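Local coordinates for protein CDP-6-deoxy-L-threo-D-glycero-4-hexulose-3-dehydrase (Yersinia pseudotuberculosis, PDB 3BCX) that probably removes the C3 hydroxyl of CDP-6-deoxy-L-threo-D-glycero-4-hexulose in dideoxysugar synthesis, as an iron-containing member of a pyridoxal-phosphate aminotransferase family, at residues R62-F67 / L289-M294; V80-S85 / I222-G227; E112-A117 / K160-A165; V135-D140 / S149-A154. All blocks are in the same frame, centred on the assembly; numbering follows the deposited sequence.

Contact 1. Residues R62-F67 / L289-M294; sequences RFNDAF and LKITDM
Asp293 presents both carboxylate oxygens to the first turn of helix 62-75, where they grip the backbone N-H groups of two successive residues. OD2 of Asp293 accepts from Phe63 N at 2.8 Å, and OD1 of Asp293 accepts from Asn64 N at 2.7 Å. Each oxygen is met on its syn side, with the donors somewhat out of the carboxylate plane, so the group straddles the turn and is held against rotation. OD1 also takes the N-H of Gly61, which adds a third backbone donor.

The side chain of Phe63 crosses that of Asp293 at about a right angle. Its ring offers an edge, CD1 of Phe63 lying 3.3 Å from OD2 of Asp293, and the ring and carboxylate planes are 47° apart. At its far end Phe63 CZ lies over the guanidinium centre of Arg62, whose extended chain leads away from Asp293 to a salt bridge with Asp55. Asn64 turns its CG anti to the backbone N (chi1 -173°), which carries the amide past Asp293 toward Ile291. There Asn64 OD1 lies 3.9 Å from Ile291 CD1, while its polar partner is Thr82 OG1.

Asp293 itself stands in the first turn of helix 293-323, directly after the N-cap Thr292. The contact is thus a buried junction of two helix beginnings, in which a carboxylate from one helix binds the amino end of the other, a classic site for a negative charge, within this aspartate aminotransferase fold.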
loop_
_atom_site.group_PDB
_atom_site.type_symbol
_atom_site.label_atom_id
_atom_site.label_comp_id
_atom_site.label_asym_id
_atom_site.label_seq_id
_atom_site.Cartn_x
_atom_site.Cartn_y
_atom_site.Cartn_z
ATOM N N ARG A 62 6.297 -7.149 16.719
ATOM C CA ARG A 62 6.009 -8.379 17.434
ATOM C C ARG A 62 5.104 -9.357 16.656
ATOM O O ARG A 62 5.498 -10.489 16.364
ATOM C CB ARG A 62 5.390 -7.969 18.767
ATOM C CG ARG A 62 4.911 -9.057 19.656
ATOM C CD ARG A 62 4.089 -8.425 20.755
ATOM N NE ARG A 62 3.356 -9.432 21.507
ATOM C CZ ARG A 62 2.316 -9.164 22.283
ATOM N NH1 ARG A 62 1.879 -7.918 22.414
ATOM N NH2 ARG A 62 1.713 -10.150 22.932
ATOM N N PHE A 63 3.898 -8.927 16.306
ATOM C CA PHE A 63 3.002 -9.816 15.576
ATOM C C PHE A 63 3.443 -10.046 14.131
ATOM O O PHE A 63 3.354 -11.168 13.622
ATOM C CB PHE A 63 1.565 -9.292 15.633
ATOM C CG PHE A 63 0.964 -9.355 17.009
ATOM C CD1 PHE A 63 0.834 -8.208 17.786
ATOM C CD2 PHE A 63 0.574 -10.576 17.552
ATOM C CE1 PHE A 63 0.325 -8.276 19.085
ATOM C CE2 PHE A 63 0.065 -10.654 18.849
ATOM C CZ PHE A 63 -0.059 -9.503 19.617
ATOM N N ASN A 64 3.938 -9.002 13.473
ATOM C CA ASN A 64 4.383 -9.164 12.098
ATOM C C ASN A 64 5.555 -10.140 12.028
ATOM O O ASN A 64 5.645 -10.931 11.089
ATOM C CB ASN A 64 4.785 -7.828 11.485
ATOM C CG ASN A 64 5.076 -7.945 10.008
ATOM O OD1 ASN A 64 4.171 -8.165 9.200
ATOM N ND2 ASN A 64 6.343 -7.816 9.644
ATOM N N ASP A 65 6.456 -10.085 13.009
ATOM C CA ASP A 65 7.588 -11.011 13.028
ATOM C C ASP A 65 7.056 -12.432 13.135
ATOM O O ASP A 65 7.460 -13.317 12.380
ATOM C CB ASP A 65 8.512 -10.752 14.218
ATOM C CG ASP A 65 9.314 -9.481 14.069
ATOM O OD1 ASP A 65 9.795 -9.217 12.946
ATOM O OD2 ASP A 65 9.476 -8.755 15.075
ATOM N N ALA A 66 6.144 -12.640 14.081
ATOM C CA ALA A 66 5.548 -13.954 14.301
ATOM C C ALA A 66 4.879 -14.470 13.030
ATOM O O ALA A 66 5.069 -15.629 12.638
ATOM C CB ALA A 66 4.526 -13.880 15.438
ATOM N N PHE A 67 4.099 -13.601 12.391
ATOM C CA PHE A 67 3.395 -13.955 11.168
ATOM C C PHE A 67 4.337 -14.364 10.030
ATOM O O PHE A 67 4.217 -15.464 9.486
ATOM C CB PHE A 67 2.494 -12.791 10.726
ATOM C CG PHE A 67 1.702 -13.080 9.476
ATOM C CD1 PHE A 67 2.216 -12.767 8.222
ATOM C CD2 PHE A 67 0.475 -13.734 9.553
ATOM C CE1 PHE A 67 1.527 -13.106 7.066
ATOM C CE2 PHE A 67 -0.225 -14.079 8.398
ATOM C CZ PHE A 67 0.302 -13.768 7.152
ATOM N N LEU A 289 5.044 0.412 1.026
ATOM C CA LEU A 289 3.936 -0.526 1.028
ATOM C C LEU A 289 3.988 -1.472 2.230
ATOM O O LEU A 289 3.920 -2.695 2.082
ATOM C CB LEU A 289 3.952 -1.308 -0.290
ATOM C CG LEU A 289 3.843 -0.405 -1.530
ATOM C CD1 LEU A 289 4.101 -1.202 -2.801
ATOM C CD2 LEU A 289 2.462 0.259 -1.569
ATOM N N LYS A 290 4.111 -0.890 3.422
ATOM C CA LYS A 290 4.155 -1.662 4.664
ATOM C C LYS A 290 2.772 -1.702 5.329
ATOM O O LYS A 290 1.874 -0.947 4.954
ATOM C CB LYS A 290 5.181 -1.048 5.637
ATOM C CG LYS A 290 6.627 -1.248 5.224
ATOM C CD LYS A 290 7.596 -0.783 6.313
ATOM C CE LYS A 290 8.165 0.615 6.054
ATOM N NZ LYS A 290 7.164 1.705 6.186
ATOM N N ILE A 291 2.603 -2.594 6.302
ATOM C CA ILE A 291 1.332 -2.701 7.028
ATOM C C ILE A 291 1.551 -2.447 8.518
ATOM O O ILE A 291 2.679 -2.209 8.961
ATOM C CB ILE A 291 0.690 -4.097 6.882
ATOM C CG1 ILE A 291 1.606 -5.161 7.490
ATOM C CG2 ILE A 291 0.396 -4.388 5.414
ATOM C CD1 ILE A 291 0.995 -6.549 7.512
ATOM N N THR A 292 0.468 -2.504 9.286
ATOM C CA THR A 292 0.534 -2.291 10.732
ATOM C C THR A 292 0.575 -3.627 11.478
ATOM O O THR A 292 0.277 -4.679 10.907
ATOM C CB THR A 292 -0.690 -1.491 11.236
ATOM O OG1 THR A 292 -1.891 -2.228 10.972
ATOM C CG2 THR A 292 -0.763 -0.141 10.540
ATOM N N ASP A 293 0.944 -3.594 12.753
ATOM C CA ASP A 293 0.984 -4.832 13.511
ATOM C C ASP A 293 -0.451 -5.265 13.859
ATOM O O ASP A 293 -0.692 -6.421 14.216
ATOM C CB ASP A 293 1.851 -4.664 14.770
ATOM C CG ASP A 293 2.759 -5.872 15.022
ATOM O OD1 ASP A 293 3.314 -6.425 14.045
ATOM O OD2 ASP A 293 2.926 -6.264 16.196
ATOM N N MET A 294 -1.402 -4.338 13.744
ATOM C CA MET A 294 -2.801 -4.668 14.007
ATOM C C MET A 294 -3.236 -5.645 12.912
ATOM O O MET A 294 -3.910 -6.645 13.175
ATOM C CB MET A 294 -3.689 -3.422 13.949
ATOM C CG MET A 294 -3.530 -2.459 15.116
ATOM S SD MET A 294 -2.103 -1.373 14.966
ATOM C CE MET A 294 -2.780 -0.053 13.907
#

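Contact 2. Residues V80-S85 / I222-G227; sequences VLTTTS and ITMGEG
Ser85 and Gly227 bring their backbones to a CA-CA separation of just 3.9 Å, yet the close approach is made through carbonyl oxygens and CA-H groups instead of conventional hydrogen bonds. Gly227 O receives Ser85 CA at 3.4 Å, and in return Thr83 O receives Gly227 CA at 3.6 Å. Thr84 O does come within 3.0 Å of Gly227 N, but the angle is too poor for a bond.

With no side chain at Gly227, Met224 SD can lie 4.3 Å from Gly227 CA. The Met224 chain runs fully extended beyond CB and ends with its CE 4.3 Å from Thr82 CG2, a light methyl-to-methyl touch. Thr223 OG1 shapes the loop around Met224, accepting from Gly225 N at 2.8 Å in an ST turn.

The polar side chains turn to other partners: Ser85 OG caps helix 86-96 at Ser88 N and also bonds Asn288 O of the second subunit, while Glu226 pairs with Lys290 of that subunit. In fold-type-I relatives, the start of the helix after such a strand helps bind the cofactor phosphate. The chemistry implies a join made by close backbone fit, leaving the buried hydroxyl and carboxylate groups to bind neighbouring parts and the dimer partner.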
loop_
_atom_site.group_PDB
_atom_site.type_symbol
_atom_site.label_atom_id
_atom_site.label_comp_id
_atom_site.label_asym_id
_atom_site.label_seq_id
_atom_site.Cartn_x
_atom_site.Cartn_y
_atom_site.Cartn_z
ATOM N N VAL A 80 9.794 -14.206 3.962
ATOM C CA VAL A 80 8.434 -13.721 3.810
ATOM C C VAL A 80 8.367 -12.260 4.239
ATOM O O VAL A 80 8.761 -11.903 5.345
ATOM C CB VAL A 80 7.445 -14.549 4.661
ATOM C CG1 VAL A 80 6.074 -13.882 4.671
ATOM C CG2 VAL A 80 7.339 -15.963 4.091
ATOM N N LEU A 81 7.873 -11.422 3.336
ATOM C CA LEU A 81 7.739 -9.993 3.586
ATOM C C LEU A 81 6.279 -9.587 3.446
ATOM O O LEU A 81 5.666 -9.843 2.412
ATOM C CB LEU A 81 8.604 -9.207 2.585
ATOM C CG LEU A 81 10.098 -9.529 2.585
ATOM C CD1 LEU A 81 10.858 -8.516 1.745
ATOM C CD2 LEU A 81 10.605 -9.480 4.026
ATOM N N THR A 82 5.710 -8.973 4.484
ATOM C CA THR A 82 4.324 -8.536 4.399
ATOM C C THR A 82 4.243 -7.198 3.668
ATOM O O THR A 82 5.176 -6.393 3.716
ATOM C CB THR A 82 3.659 -8.367 5.789
ATOM O OG1 THR A 82 4.444 -7.490 6.605
ATOM C CG2 THR A 82 3.496 -9.716 6.476
ATOM N N THR A 83 3.130 -6.978 2.979
ATOM C CA THR A 83 2.905 -5.740 2.241
ATOM C C THR A 83 1.404 -5.417 2.334
ATOM O O THR A 83 0.653 -6.197 2.916
ATOM C CB THR A 83 3.394 -5.874 0.768
ATOM O OG1 THR A 83 3.236 -4.617 0.102
ATOM C CG2 THR A 83 2.626 -6.970 0.022
ATOM N N THR A 84 0.964 -4.298 1.757
ATOM C CA THR A 84 -0.433 -3.867 1.876
ATOM C C THR A 84 -1.545 -4.675 1.216
ATOM O O THR A 84 -2.712 -4.545 1.599
ATOM C CB THR A 84 -0.613 -2.414 1.396
ATOM O OG1 THR A 84 -0.616 -2.382 -0.038
ATOM C CG2 THR A 84 0.507 -1.529 1.927
ATOM N N SER A 85 -1.212 -5.504 0.235
ATOM C CA SER A 85 -2.249 -6.279 -0.432
ATOM C C SER A 85 -1.639 -7.273 -1.394
ATOM O O SER A 85 -0.431 -7.273 -1.613
ATOM C CB SER A 85 -3.172 -5.340 -1.218
ATOM O OG SER A 85 -2.448 -4.690 -2.264
ATOM N N ILE A 222 -7.031 -16.606 4.076
ATOM C CA ILE A 222 -6.922 -15.955 5.383
ATOM C C ILE A 222 -6.939 -14.445 5.141
ATOM O O ILE A 222 -6.596 -13.982 4.054
ATOM C CB ILE A 222 -5.634 -16.337 6.183
ATOM C CG1 ILE A 222 -4.376 -15.969 5.397
ATOM C CG2 ILE A 222 -5.670 -17.811 6.557
ATOM C CD1 ILE A 222 -3.101 -16.170 6.187
ATOM N N THR A 223 -7.332 -13.678 6.149
ATOM C CA THR A 223 -7.417 -12.238 5.990
ATOM C C THR A 223 -6.785 -11.404 7.102
ATOM O O THR A 223 -6.555 -11.880 8.210
ATOM C CB THR A 223 -8.892 -11.811 5.868
ATOM O OG1 THR A 223 -8.975 -10.416 5.536
ATOM C CG2 THR A 223 -9.616 -12.059 7.190
ATOM N N MET A 224 -6.516 -10.147 6.763
ATOM C CA MET A 224 -5.958 -9.141 7.663
ATOM C C MET A 224 -6.795 -7.901 7.378
ATOM O O MET A 224 -6.488 -6.815 7.870
ATOM C CB MET A 224 -4.512 -8.778 7.305
ATOM C CG MET A 224 -3.440 -9.810 7.551
ATOM S SD MET A 224 -1.873 -9.016 7.122
ATOM C CE MET A 224 -0.690 -10.356 7.302
ATOM N N GLY A 225 -7.841 -8.074 6.566
ATOM C CA GLY A 225 -8.686 -6.958 6.163
ATOM C C GLY A 225 -8.113 -6.518 4.827
ATOM O O GLY A 225 -8.742 -6.640 3.769
ATOM N N GLU A 226 -6.890 -6.008 4.896
ATOM C CA GLU A 226 -6.141 -5.593 3.722
ATOM C C GLU A 226 -4.721 -6.041 4.045
ATOM O O GLU A 226 -4.215 -5.780 5.137
ATOM C CB GLU A 226 -6.181 -4.069 3.522
ATOM C CG GLU A 226 -7.547 -3.487 3.133
ATOM C CD GLU A 226 -7.974 -3.790 1.683
ATOM O OE1 GLU A 226 -7.185 -4.385 0.910
ATOM O OE2 GLU A 226 -9.111 -3.419 1.316
ATOM N N GLY A 227 -4.092 -6.742 3.110
ATOM C CA GLY A 227 -2.736 -7.187 3.344
ATOM C C GLY A 227 -2.331 -8.252 2.354
ATOM O O GLY A 227 -3.163 -8.814 1.652
#

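Contact 3. Residues E112-A117 / K160-A165; sequences EVITVA and KAIMIA
Ile114 sits at the tight centre of this strand pair, held to the neighbouring strand through both its backbone polar groups. Its N donates to Ala161 O at 2.8 Å, and its O accepts from Met163 N at 3.1 Å, nearly in line with the carbonyl bond. CA-H groups of Val113 and Ile162 approach the same two carbonyl oxygens. On one face of the sheet Ile114 CB meets Ile162 CG1 at 4.0 Å, and both residues pack on Ile151 of helix 151-154. On the other, Val113 CG1 rests 4.0 Å from Met163 CB, beside Ala161.

The strands run parallel, 24° apart in direction, and are neighbours in the mainly parallel sheet of the aspartate aminotransferase fold. Strand 112-116 leads through helix 121-129 into strand 133-137, a beta-alpha-beta crossover.

Toward the ends the fit slackens. Glu112 O is shared at the start, taking Lys160 N at 2.8 Å and Ala161 N only weakly at 3.4 Å. The partly exposed Lys160 bends at chi2 (74°) and carries its ammonium away to Val104 O, while the Glu112 carboxylate pairs with Arg393. Past Ile114 the backbones separate, and a side chain bridges the widening gap: Thr115 OG1, anti to its own N (chi1 -177°), donates to Met163 O at 3.0 Å. Beside it Ile164 CG1 packs on Thr115 CA at 3.9 Å before the strands part.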
loop_
_atom_site.group_PDB
_atom_site.type_symbol
_atom_site.label_atom_id
_atom_site.label_comp_id
_atom_site.label_asym_id
_atom_site.label_seq_id
_atom_site.Cartn_x
_atom_site.Cartn_y
_atom_site.Cartn_z
ATOM N N GLU A 112 9.867 -8.615 -22.381
ATOM C CA GLU A 112 8.554 -9.233 -22.326
ATOM C C GLU A 112 8.350 -10.190 -21.166
ATOM O O GLU A 112 9.296 -10.791 -20.659
ATOM C CB GLU A 112 8.271 -9.953 -23.645
ATOM C CG GLU A 112 8.425 -9.063 -24.875
ATOM C CD GLU A 112 8.167 -9.804 -26.181
ATOM O OE1 GLU A 112 8.450 -11.019 -26.241
ATOM O OE2 GLU A 112 7.697 -9.168 -27.152
ATOM N N VAL A 113 7.094 -10.304 -20.747
ATOM C CA VAL A 113 6.700 -11.196 -19.663
ATOM C C VAL A 113 5.507 -12.014 -20.152
ATOM O O VAL A 113 4.476 -11.457 -20.539
ATOM C CB VAL A 113 6.271 -10.405 -18.409
ATOM C CG1 VAL A 113 5.828 -11.368 -17.312
ATOM C CG2 VAL A 113 7.419 -9.532 -17.930
ATOM N N ILE A 114 5.652 -13.334 -20.151
ATOM C CA ILE A 114 4.576 -14.215 -20.591
ATOM C C ILE A 114 3.541 -14.416 -19.486
ATOM O O ILE A 114 3.885 -14.648 -18.325
ATOM C CB ILE A 114 5.125 -15.596 -21.015
ATOM C CG1 ILE A 114 6.017 -15.437 -22.246
ATOM C CG2 ILE A 114 3.971 -16.558 -21.308
ATOM C CD1 ILE A 114 6.783 -16.696 -22.601
ATOM N N THR A 115 2.270 -14.328 -19.860
ATOM C CA THR A 115 1.180 -14.500 -18.908
ATOM C C THR A 115 -0.088 -14.869 -19.676
ATOM O O THR A 115 -0.013 -15.221 -20.860
ATOM C CB THR A 115 0.970 -13.201 -18.091
ATOM O OG1 THR A 115 -0.060 -13.401 -17.116
ATOM C CG2 THR A 115 0.604 -12.052 -19.002
ATOM N N VAL A 116 -1.241 -14.810 -19.010
ATOM C CA VAL A 116 -2.510 -15.140 -19.655
ATOM C C VAL A 116 -3.483 -13.987 -19.497
ATOM O O VAL A 116 -3.370 -13.208 -18.552
ATOM C CB VAL A 116 -3.155 -16.421 -19.060
ATOM C CG1 VAL A 116 -2.251 -17.626 -19.304
ATOM C CG2 VAL A 116 -3.409 -16.243 -17.573
ATOM N N ALA A 117 -4.428 -13.880 -20.431
ATOM C CA ALA A 117 -5.430 -12.817 -20.412
ATOM C C ALA A 117 -6.646 -13.161 -19.541
ATOM O O ALA A 117 -7.470 -12.292 -19.238
ATOM C CB ALA A 117 -5.885 -12.507 -21.833
ATOM N N LYS A 160 11.550 -12.367 -21.027
ATOM C CA LYS A 160 12.412 -12.233 -19.874
ATOM C C LYS A 160 11.898 -12.951 -18.636
ATOM O O LYS A 160 12.679 -13.374 -17.784
ATOM C CB LYS A 160 12.557 -10.736 -19.623
ATOM C CG LYS A 160 13.694 -10.342 -18.746
ATOM C CD LYS A 160 15.015 -10.456 -19.445
ATOM C CE LYS A 160 16.083 -9.911 -18.520
ATOM N NZ LYS A 160 17.455 -10.183 -18.993
ATOM N N ALA A 161 10.581 -13.110 -18.549
ATOM C CA ALA A 161 9.990 -13.770 -17.393
ATOM C C ALA A 161 8.595 -14.315 -17.647
ATOM O O ALA A 161 7.974 -14.039 -18.675
ATOM C CB ALA A 161 9.939 -12.797 -16.222
ATOM N N ILE A 162 8.118 -15.101 -16.688
ATOM C CA ILE A 162 6.785 -15.677 -16.730
ATOM C C ILE A 162 6.125 -15.383 -15.390
ATOM O O ILE A 162 6.606 -15.823 -14.344
ATOM C CB ILE A 162 6.808 -17.209 -16.921
ATOM C CG1 ILE A 162 7.345 -17.569 -18.311
ATOM C CG2 ILE A 162 5.399 -17.762 -16.751
ATOM C CD1 ILE A 162 7.635 -19.055 -18.488
ATOM N N MET A 163 5.034 -14.626 -15.428
ATOM C CA MET A 163 4.288 -14.292 -14.220
ATOM C C MET A 163 2.856 -14.725 -14.458
ATOM O O MET A 163 2.157 -14.171 -15.304
ATOM C CB MET A 163 4.349 -12.788 -13.934
ATOM C CG MET A 163 3.682 -12.384 -12.621
ATOM S SD MET A 163 4.323 -10.815 -11.986
ATOM C CE MET A 163 3.191 -10.485 -10.596
ATOM N N ILE A 164 2.425 -15.732 -13.712
ATOM C CA ILE A 164 1.083 -16.264 -13.858
ATOM C C ILE A 164 0.529 -16.614 -12.490
ATOM O O ILE A 164 1.287 -16.841 -11.548
ATOM C CB ILE A 164 1.113 -17.535 -14.726
ATOM C CG1 ILE A 164 1.666 -17.188 -16.107
ATOM C CG2 ILE A 164 -0.276 -18.157 -14.809
ATOM C CD1 ILE A 164 1.916 -18.384 -17.000
ATOM N N ALA A 165 -0.794 -16.669 -12.389
ATOM C CA ALA A 165 -1.442 -16.998 -11.130
ATOM C C ALA A 165 -2.095 -18.370 -11.171
ATOM O O ALA A 165 -2.569 -18.812 -12.221
ATOM C CB ALA A 165 -2.493 -15.951 -10.799
#

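Contact 4. Residues V135-D140 / S149-A154; sequences VFVDVD and SLIEAA
Val137 and Ala154 meet methyl to methyl at the middle of this contact, with Val137 CG1 3.7 Å from Ala154 CB. Val135, two residues earlier on the same face of its strand, brings its CG1 to 3.8 Å from that same Ala154 CB, so the alanine methyl nests between two valine branches. Leu150 and Ile151 close round Val137. Val137 CB lies 3.9 Å from Leu150 CB, its CG1 rests 3.5 Å from Leu150 O, and its CG2 reaches Ile151 CG1 more loosely at 4.3 Å. With CG1 anti to the carbonyl carbon (chi1 -67°), Val137 turns that branch to Leu150 O and Ala154, and CG2 to Ile151. At the partly exposed margin Leu150 lays its CD1 alongside Asp138, 3.7 Å from Asp138 CB.

The next shell fixes both partners. Strand 133-137 is held by backbone bonds of Val135 and Val137 to strand 112-116, while the Asp138 carboxylate turns away to Asn400 N and Thr401 OG1 at the beginning of helix 399-407. The weakly bonded helical turn is closed by a hydrogen bond from Ala154 N to Ile151 O, 3.0 Å. Ile151 also packs on Val177 and Val180 of helix 174-184, to which Glu152 adds salt bridges with Arg179 and Lys183. This turn lies in the beta-alpha-beta crossover from strand 133-137 to parallel strand 159-165 in the large sheet of the aspartate aminotransferase fold, passing strand 112-116 between them.

Across the contact no polar bond forms; the hold is van der Waals packing, mostly of apolar groups. Aliphatic groups probably set the spacing, and directional bonds to third parties the orientation.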
loop_
_atom_site.group_PDB
_atom_site.type_symbol
_atom_site.label_atom_id
_atom_site.label_comp_id
_atom_site.label_asym_id
_atom_site.label_seq_id
_atom_site.Cartn_x
_atom_site.Cartn_y
_atom_site.Cartn_z
ATOM N N VAL A 135 2.870 -10.720 -22.826
ATOM C CA VAL A 135 2.649 -11.597 -23.971
ATOM C C VAL A 135 1.678 -12.688 -23.513
ATOM O O VAL A 135 2.006 -13.498 -22.638
ATOM C CB VAL A 135 3.964 -12.234 -24.466
ATOM C CG1 VAL A 135 3.693 -13.101 -25.679
ATOM C CG2 VAL A 135 4.955 -11.143 -24.834
ATOM N N PHE A 136 0.486 -12.701 -24.105
ATOM C CA PHE A 136 -0.554 -13.653 -23.728
ATOM C C PHE A 136 -0.706 -14.932 -24.560
ATOM O O PHE A 136 -0.548 -14.928 -25.783
ATOM C CB PHE A 136 -1.929 -12.969 -23.732
ATOM C CG PHE A 136 -2.002 -11.703 -22.933
ATOM C CD1 PHE A 136 -1.926 -10.466 -23.565
ATOM C CD2 PHE A 136 -2.200 -11.741 -21.554
ATOM C CE1 PHE A 136 -2.050 -9.283 -22.840
ATOM C CE2 PHE A 136 -2.326 -10.564 -20.816
ATOM C CZ PHE A 136 -2.252 -9.330 -21.464
ATOM N N VAL A 137 -1.036 -16.023 -23.875
ATOM C CA VAL A 137 -1.311 -17.297 -24.521
ATOM C C VAL A 137 -2.632 -17.767 -23.903
ATOM O O VAL A 137 -2.991 -17.343 -22.804
ATOM C CB VAL A 137 -0.193 -18.337 -24.298
ATOM C CG1 VAL A 137 1.084 -17.881 -25.004
ATOM C CG2 VAL A 137 0.047 -18.562 -22.818
ATOM N N ASP A 138 -3.356 -18.622 -24.616
ATOM C CA ASP A 138 -4.658 -19.108 -24.163
ATOM C C ASP A 138 -4.619 -20.020 -22.944
ATOM O O ASP A 138 -3.572 -20.573 -22.599
ATOM C CB ASP A 138 -5.369 -19.821 -25.318
ATOM C CG ASP A 138 -6.884 -19.783 -25.186
ATOM O OD1 ASP A 138 -7.398 -18.911 -24.448
ATOM O OD2 ASP A 138 -7.560 -20.612 -25.835
ATOM N N VAL A 139 -5.776 -20.158 -22.294
ATOM C CA VAL A 139 -5.916 -21.013 -21.115
ATOM C C VAL A 139 -6.700 -22.281 -21.451
ATOM O O VAL A 139 -7.227 -22.438 -22.559
ATOM C CB VAL A 139 -6.661 -20.291 -19.967
ATOM C CG1 VAL A 139 -5.822 -19.135 -19.443
ATOM C CG2 VAL A 139 -8.013 -19.801 -20.458
ATOM N N ASP A 140 -6.786 -23.176 -20.477
ATOM C CA ASP A 140 -7.498 -24.432 -20.652
ATOM C C ASP A 140 -8.786 -24.477 -19.834
ATOM O O ASP A 140 -8.908 -23.799 -18.816
ATOM C CB ASP A 140 -6.576 -25.593 -20.258
ATOM C CG ASP A 140 -7.308 -26.921 -20.151
ATOM O OD1 ASP A 140 -7.987 -27.154 -19.123
ATOM O OD2 ASP A 140 -7.212 -27.729 -21.103
ATOM N N SER A 149 1.291 -25.783 -23.055
ATOM C CA SER A 149 1.883 -26.157 -24.335
ATOM C C SER A 149 2.070 -24.962 -25.266
ATOM O O SER A 149 2.875 -25.017 -26.199
ATOM C CB SER A 149 1.019 -27.215 -25.034
ATOM O OG SER A 149 -0.179 -26.654 -25.540
ATOM N N LEU A 150 1.331 -23.887 -25.004
ATOM C CA LEU A 150 1.391 -22.679 -25.830
ATOM C C LEU A 150 2.470 -21.682 -25.399
ATOM O O LEU A 150 2.790 -20.753 -26.133
ATOM C CB LEU A 150 0.034 -21.970 -25.802
ATOM C CG LEU A 150 -1.197 -22.796 -26.178
ATOM C CD1 LEU A 150 -2.453 -21.960 -25.982
ATOM C CD2 LEU A 150 -1.076 -23.259 -27.623
ATOM N N ILE A 151 3.028 -21.879 -24.212
ATOM C CA ILE A 151 4.039 -20.974 -23.684
ATOM C C ILE A 151 5.313 -20.867 -24.522
ATOM O O ILE A 151 5.773 -19.764 -24.807
ATOM C CB ILE A 151 4.403 -21.368 -22.238
ATOM C CG1 ILE A 151 3.197 -21.139 -21.329
ATOM C CG2 ILE A 151 5.590 -20.560 -21.756
ATOM C CD1 ILE A 151 3.398 -21.606 -19.910
ATOM N N GLU A 152 5.868 -22.008 -24.920
ATOM C CA GLU A 152 7.098 -22.052 -25.714
ATOM C C GLU A 152 7.120 -21.182 -26.975
ATOM O O GLU A 152 8.147 -20.581 -27.301
ATOM C CB GLU A 152 7.402 -23.497 -26.103
ATOM C CG GLU A 152 8.617 -23.661 -26.997
ATOM C CD GLU A 152 9.713 -24.465 -26.335
ATOM O OE1 GLU A 152 9.387 -25.478 -25.684
ATOM O OE2 GLU A 152 10.897 -24.097 -26.471
ATOM N N ALA A 153 5.998 -21.125 -27.686
ATOM C CA ALA A 153 5.907 -20.334 -28.912
ATOM C C ALA A 153 5.839 -18.828 -28.660
ATOM O O ALA A 153 6.067 -18.032 -29.570
ATOM C CB ALA A 153 4.698 -20.773 -29.718
ATOM N N ALA A 154 5.517 -18.438 -27.430
ATOM C CA ALA A 154 5.427 -17.022 -27.088
ATOM C C ALA A 154 6.809 -16.450 -26.781
ATOM O O ALA A 154 7.009 -15.237 -26.816
ATOM C CB ALA A 154 4.494 -16.824 -25.892
#

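How the contacts relate
All four contacts nest and none cross. From the N terminus, contact 1 opens at helix 62-75 and closes the widest loop at the start of helix 293-323. Inside it, contact 2 joins strand 79-83 to the loop before strand 228-232; contact 3 lies within that, pairing strands 112-116 and 159-165, and contact 4 is innermost, setting the turn 151-154 on strand 133-137. Contacts 1 and 2 touch, notably through Leu289 with Thr83, and both reach the second subunit. Contacts 3 and 4 share neighbouring strands of the large sheet, which also links them to contact 2. Contacts 1 and 4 have centres about 38 Å apart, on opposite sides of the chain's centre.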